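Local coordinates for protein alpha,alpha-trehalose-phosphate synthase (UDP-forming) (Burkholderia multivorans, PDB 5UOF) that belongs to glycosyltransferase family 20, enzymes of the GT-B fold built from two Rossmann-like domains, at residues P254-R259 with F358-S362; Y249-V255 with E351-A357. All blocks are in the same frame, centred on the assembly; numbering follows the deposited sequence. Where two conformers were deposited one is given.

Contact 1 of 2, residues P254-R259 with F358-S362; sequences PVKMLR and FFRMS. With NA (sodium ion), chain C.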
loop_
_atom_site.group_PDB
_atom_site.type_symbol
_atom_site.label_atom_id
_atom_site.label_comp_id
_atom_site.label_asym_id
_atom_site.label_seq_id
_atom_site.Cartn_x
_atom_site.Cartn_y
_atom_site.Cartn_z
ATOM N N PRO A 254 41.009 -8.970 7.350
ATOM C CA PRO A 254 39.664 -9.573 7.263
ATOM C C PRO A 254 39.304 -10.047 5.867
ATOM O O PRO A 254 38.611 -11.064 5.725
ATOM C CB PRO A 254 38.740 -8.437 7.730
ATOM C CG PRO A 254 39.611 -7.534 8.517
ATOM C CD PRO A 254 40.944 -7.582 7.844
ATOM N N VAL A 255 39.775 -9.350 4.828
ATOM C CA VAL A 255 39.557 -9.802 3.453
ATOM C C VAL A 255 40.256 -11.137 3.221
ATOM O O VAL A 255 39.667 -12.089 2.692
ATOM C CB VAL A 255 40.046 -8.729 2.462
ATOM C CG1 VAL A 255 39.860 -9.185 1.022
ATOM C CG2 VAL A 255 39.336 -7.396 2.721
ATOM N N LYS A 256 41.532 -11.219 3.606
ATOM C CA LYS A 256 42.251 -12.485 3.538
ATOM C C LYS A 256 41.565 -13.553 4.392
ATOM O O LYS A 256 41.481 -14.719 3.985
ATOM C CB LYS A 256 43.703 -12.270 3.982
ATOM C CG LYS A 256 44.558 -13.528 4.036
ATOM C CD LYS A 256 45.057 -13.886 2.657
ATOM C CE LYS A 256 45.633 -15.286 2.623
ATOM N NZ LYS A 256 45.422 -15.901 1.282
ATOM N N MET A 257 41.057 -13.173 5.573
ATOM C CA MET A 257 40.359 -14.124 6.438
ATOM C C MET A 257 39.137 -14.701 5.735
ATOM O O MET A 257 38.956 -15.922 5.659
ATOM C CB MET A 257 39.938 -13.439 7.745
ATOM C CG MET A 257 41.048 -13.206 8.778
ATOM S SD MET A 257 40.561 -12.052 10.098
ATOM C CE MET A 257 38.934 -12.672 10.526
ATOM N N LEU A 258 38.278 -13.819 5.221
ATOM C CA LEU A 258 37.067 -14.260 4.538
ATOM C C LEU A 258 37.395 -15.134 3.336
ATOM O O LEU A 258 36.750 -16.169 3.121
ATOM C CB LEU A 258 36.243 -13.049 4.113
ATOM C CG LEU A 258 34.951 -13.350 3.356
ATOM C CD1 LEU A 258 34.045 -14.256 4.182
ATOM C CD2 LEU A 258 34.245 -12.053 3.006
ATOM N N ARG A 259 38.392 -14.740 2.539
ATOM C CA ARG A 259 38.753 -15.533 1.369
ATOM C C ARG A 259 39.182 -16.937 1.772
ATOM O O ARG A 259 38.778 -17.926 1.146
ATOM C CB ARG A 259 39.860 -14.838 0.580
ATOM C CG ARG A 259 40.249 -15.584 -0.688
ATOM C CD ARG A 259 41.315 -14.841 -1.472
ATOM N NE ARG A 259 41.009 -13.417 -1.604
ATOM C CZ ARG A 259 40.122 -12.913 -2.459
ATOM N NH1 ARG A 259 39.433 -13.714 -3.261
ATOM N NH2 ARG A 259 39.917 -11.605 -2.505
ATOM N N PHE A 358 34.901 -6.604 0.334
ATOM C CA PHE A 358 34.067 -7.806 0.331
ATOM C C PHE A 358 33.202 -7.852 -0.921
ATOM O O PHE A 358 33.031 -8.914 -1.531
ATOM C CB PHE A 358 33.152 -7.864 1.561
ATOM C CG PHE A 358 33.863 -7.918 2.887
ATOM C CD1 PHE A 358 35.169 -8.354 3.002
ATOM C CD2 PHE A 358 33.181 -7.538 4.040
ATOM C CE1 PHE A 358 35.793 -8.400 4.252
ATOM C CE2 PHE A 358 33.789 -7.580 5.277
ATOM C CZ PHE A 358 35.100 -7.999 5.386
ATOM N N PHE A 359 32.599 -6.713 -1.287
ATOM C CA PHE A 359 31.810 -6.675 -2.514
ATOM C C PHE A 359 32.661 -7.072 -3.711
ATOM O O PHE A 359 32.220 -7.836 -4.578
ATOM C CB PHE A 359 31.239 -5.273 -2.750
ATOM C CG PHE A 359 30.187 -4.845 -1.761
ATOM C CD1 PHE A 359 29.480 -5.770 -1.014
ATOM C CD2 PHE A 359 29.912 -3.491 -1.590
ATOM C CE1 PHE A 359 28.501 -5.352 -0.116
ATOM C CE2 PHE A 359 28.942 -3.070 -0.704
ATOM C CZ PHE A 359 28.240 -3.997 0.042
ATOM N N ARG A 360 33.878 -6.549 -3.789
ATOM C CA ARG A 360 34.694 -6.844 -4.961
ATOM C C ARG A 360 35.011 -8.333 -5.047
ATOM O O ARG A 360 35.014 -8.908 -6.139
ATOM C CB ARG A 360 35.980 -6.019 -4.942
ATOM C CG ARG A 360 36.797 -6.122 -6.255
ATOM C CD ARG A 360 37.907 -5.073 -6.227
ATOM N NE ARG A 360 38.692 -4.933 -7.465
ATOM C CZ ARG A 360 38.487 -3.994 -8.392
ATOM N NH1 ARG A 360 37.496 -3.118 -8.265
ATOM N NH2 ARG A 360 39.292 -3.911 -9.448
ATOM N N MET A 361 35.269 -8.978 -3.903
ATOM C CA MET A 361 35.585 -10.406 -3.848
ATOM C C MET A 361 34.404 -11.257 -4.279
ATOM O O MET A 361 34.575 -12.339 -4.851
ATOM C CB MET A 361 35.988 -10.793 -2.420
ATOM C CG MET A 361 36.282 -12.269 -2.206
ATOM S SD MET A 361 36.564 -12.731 -0.478
ATOM C CE MET A 361 37.061 -11.159 0.200
ATOM N N SER A 362 33.198 -10.789 -3.983
ATOM C CA SER A 362 32.008 -11.603 -4.169
ATOM C C SER A 362 31.633 -11.739 -5.646
ATOM O O SER A 362 32.061 -10.975 -6.509
ATOM C CB SER A 362 30.843 -10.994 -3.408
ATOM O OG SER A 362 30.384 -9.854 -4.103
HETATM NA NA NA C . 33.320 -9.462 -7.694
HETATM O O HOH W 1 37.276 -13.390 -5.280
HETATM O O HOH W 2 35.005 -8.491 -9.166
HETATM O O HOH W 3 33.236 -11.303 -9.434
#
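The ring of Phe358 takes the methyl CD2 of Leu258 over one face, a CH-pi contact 4.2 Å from the ring centroid and 27° off its normal. Val255 CG2 and the carbonyl oxygen of Pro254 come to the same ring obliquely, around CE1. The second flat group is the guanidinium of Arg259. Met361 lies over one of its faces, with SD offset toward the rim and Met361 CG 3.6 Å from Arg259 NH1, while a water sits at the edge in the guanidinium plane. That water accepts from Arg259 NH1 at 3.0 Å and donates to Met361 O. Met361 reaches the partner helix because its CG is anti to the backbone N (chi1 177°); a bend at chi3 then tucks CE against Val255 CG1 at 3.5 Å. Both Arg259 and Met361 have a second conformer, and their contacts hold for the one described. At the helix end, the carbonyl oxygens of Arg360 and Ser362, on either side of Met361 in sequence, bind a sodium ion, with Gln385 and two waters. Helix 253-262 lies along one flank of helix 352-361, whose Phe358 and Phe359 rest on strand 266-271 of the parallel sheet, Phe359 also meeting helix 376-384.

Contact 2 of 2, residues Y249-V255 with E351-A357; sequences YGARKPV and ERNLLMA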
loop_
_atom_site.group_PDB
_atom_site.type_symbol
_atom_site.label_atom_id
_atom_site.label_comp_id
_atom_site.label_asym_id
_atom_site.label_seq_id
_atom_site.Cartn_x
_atom_site.Cartn_y
_atom_site.Cartn_z
ATOM N N TYR A 249 41.912 -1.755 -0.089
ATOM C CA TYR A 249 41.658 -2.616 1.057
ATOM C C TYR A 249 41.733 -4.099 0.716
ATOM O O TYR A 249 41.380 -4.936 1.551
ATOM C CB TYR A 249 40.289 -2.297 1.657
ATOM C CG TYR A 249 40.356 -1.214 2.702
ATOM C CD1 TYR A 249 40.960 0.003 2.423
ATOM C CD2 TYR A 249 39.844 -1.420 3.971
ATOM C CE1 TYR A 249 41.040 0.999 3.386
ATOM C CE2 TYR A 249 39.919 -0.433 4.941
ATOM C CZ TYR A 249 40.519 0.770 4.643
ATOM O OH TYR A 249 40.590 1.754 5.605
ATOM N N GLY A 250 42.190 -4.451 -0.487
ATOM C CA GLY A 250 42.162 -5.843 -0.900
ATOM C C GLY A 250 43.105 -6.751 -0.138
ATOM O O GLY A 250 42.940 -7.975 -0.184
ATOM N N ALA A 251 44.088 -6.185 0.561
ATOM C CA ALA A 251 45.068 -6.978 1.289
ATOM C C ALA A 251 44.838 -6.973 2.794
ATOM O O ALA A 251 45.634 -7.567 3.528
ATOM C CB ALA A 251 46.483 -6.478 0.979
ATOM N N ARG A 252 43.787 -6.307 3.273
ATOM C CA ARG A 252 43.527 -6.238 4.706
ATOM C C ARG A 252 43.239 -7.624 5.270
ATOM O O ARG A 252 42.647 -8.473 4.605
ATOM C CB ARG A 252 42.341 -5.315 4.981
ATOM C CG ARG A 252 42.638 -3.865 4.680
ATOM C CD ARG A 252 43.802 -3.370 5.508
ATOM N NE ARG A 252 43.976 -1.938 5.325
ATOM C CZ ARG A 252 43.385 -1.018 6.078
ATOM N NH1 ARG A 252 42.589 -1.381 7.080
ATOM N NH2 ARG A 252 43.592 0.265 5.828
ATOM N N LYS A 253 43.655 -7.843 6.522
ATOM C CA LYS A 253 43.498 -9.157 7.150
ATOM C C LYS A 253 42.081 -9.721 7.062
ATOM O O LYS A 253 41.940 -10.896 6.690
ATOM C CB LYS A 253 43.978 -9.081 8.609
ATOM N N PRO A 254 41.009 -8.970 7.350
ATOM C CA PRO A 254 39.664 -9.573 7.263
ATOM C C PRO A 254 39.304 -10.047 5.867
ATOM O O PRO A 254 38.611 -11.064 5.725
ATOM C CB PRO A 254 38.740 -8.437 7.730
ATOM C CG PRO A 254 39.611 -7.534 8.517
ATOM C CD PRO A 254 40.944 -7.582 7.844
ATOM N N VAL A 255 39.775 -9.350 4.828
ATOM C CA VAL A 255 39.557 -9.802 3.453
ATOM C C VAL A 255 40.256 -11.137 3.221
ATOM O O VAL A 255 39.667 -12.089 2.692
ATOM C CB VAL A 255 40.046 -8.729 2.462
ATOM C CG1 VAL A 255 39.860 -9.185 1.022
ATOM C CG2 VAL A 255 39.336 -7.396 2.721
ATOM N N GLU A 351 34.174 -1.490 8.768
ATOM C CA GLU A 351 34.653 -0.332 8.019
ATOM C C GLU A 351 34.093 -0.330 6.604
ATOM O O GLU A 351 34.027 -1.369 5.947
ATOM C CB GLU A 351 36.175 -0.337 7.923
ATOM C CG GLU A 351 36.927 0.154 9.107
ATOM C CD GLU A 351 38.401 0.233 8.777
ATOM O OE1 GLU A 351 38.763 1.005 7.862
ATOM O OE2 GLU A 351 39.186 -0.513 9.394
ATOM N N ARG A 352 33.727 0.861 6.132
ATOM C CA ARG A 352 33.101 0.980 4.823
ATOM C C ARG A 352 33.992 0.422 3.725
ATOM O O ARG A 352 33.519 -0.303 2.846
ATOM C CB ARG A 352 32.766 2.443 4.548
ATOM C CG ARG A 352 32.267 2.721 3.148
ATOM C CD ARG A 352 31.947 4.201 3.022
ATOM N NE ARG A 352 31.652 4.589 1.651
ATOM C CZ ARG A 352 30.461 4.454 1.079
ATOM N NH1 ARG A 352 29.451 3.931 1.767
ATOM N NH2 ARG A 352 30.284 4.843 -0.177
ATOM N N ASN A 353 35.285 0.739 3.758
ATOM C CA ASN A 353 36.154 0.292 2.672
ATOM C C ASN A 353 36.369 -1.213 2.708
ATOM O O ASN A 353 36.618 -1.826 1.662
ATOM C CB ASN A 353 37.483 1.032 2.720
ATOM C CG ASN A 353 37.361 2.454 2.241
ATOM O OD1 ASN A 353 36.274 2.901 1.869
ATOM N ND2 ASN A 353 38.472 3.179 2.243
ATOM N N LEU A 354 36.291 -1.819 3.897
ATOM C CA LEU A 354 36.307 -3.275 3.988
ATOM C C LEU A 354 35.098 -3.884 3.285
ATOM O O LEU A 354 35.228 -4.873 2.555
ATOM C CB LEU A 354 36.353 -3.698 5.458
ATOM C CG LEU A 354 36.892 -5.084 5.804
ATOM C CD1 LEU A 354 38.356 -5.204 5.397
ATOM C CD2 LEU A 354 36.716 -5.369 7.286
ATOM N N LEU A 355 33.905 -3.312 3.506
ATOM C CA LEU A 355 32.718 -3.803 2.813
ATOM C C LEU A 355 32.906 -3.741 1.304
ATOM O O LEU A 355 32.487 -4.656 0.584
ATOM C CB LEU A 355 31.475 -3.000 3.211
ATOM C CG LEU A 355 30.963 -3.103 4.648
ATOM C CD1 LEU A 355 29.685 -2.287 4.796
ATOM C CD2 LEU A 355 30.725 -4.554 5.044
ATOM N N MET A 356 33.519 -2.663 0.805
ATOM C CA MET A 356 33.744 -2.574 -0.634
ATOM C C MET A 356 34.666 -3.693 -1.106
ATOM O O MET A 356 34.429 -4.304 -2.159
ATOM C CB MET A 356 34.315 -1.203 -1.016
ATOM C CG MET A 356 33.496 0.010 -0.501
ATOM S SD MET A 356 31.752 -0.057 -0.984
ATOM C CE MET A 356 31.053 1.206 0.071
ATOM N N ALA A 357 35.714 -3.991 -0.326
ATOM C CA ALA A 357 36.585 -5.114 -0.665
ATOM C C ALA A 357 35.829 -6.441 -0.621
ATOM O O ALA A 357 36.079 -7.326 -1.451
ATOM C CB ALA A 357 37.802 -5.142 0.266
#
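Tyr249 and Asn353 make the tight part of this contact: Asn353 CB stands squarely over the centre of the tyrosine ring, 3.4 Å from the centroid and 1° off the normal. The amide plane of Asn353 stands at 90° to the ring, with Asn353 ND2 3.6 Å from Tyr249 CE1. Deeper in, in the conformer described, Leu354 packs between the segments, with CD1 against Val255 CG2 at 3.6 Å and CD2 against Pro254 CB at 3.7 Å. With chi1 at -157°, roughly trans, the branch swings both methyls toward the start of helix 253-262. Ala357 CB closes the buried end against Val255 CG2. The outer side is looser and polar. There Tyr249 OH donates to Glu351 OE1 at 3.0 Å, meeting that oxygen nearly along its C-O axis and in the plane of the ring. Arg252 folds its guanidinium over the opposite ring face, offset toward the rim, but Arg252 NH1 stays 4.2 Å from Glu351 OE2, too far for a salt bridge, so the attraction is probably modest. The type I turn from Tyr249 to Arg252 links helix 239-248 to helix 253-262, and helix 352-361 packs against both, Asn353 touching Ala245 and Met356 touching Ile242 and Ala246.

How the contacts relate
Contacts 1 and 2 are neighbouring parts of one interface, with centres about 7 Å apart, and both draw on helix 253-262 and helix 352-361. Pro254 and Val255 belong to both. Along the chain the segments alternate: 249-255 runs into 254-259, and nearly a hundred residues later 351-357 leads on to 358-362. Contact 2 therefore joins the beginnings of the two helices, and contact 1 carries the pairing on to the C-terminal end of helix 352-361 and its sodium site. Strands 266-271 and 364-367, which follow the two helices, are adjacent in the six-stranded parallel sheet, so the interface pairs helices within one Rossmann-like domain.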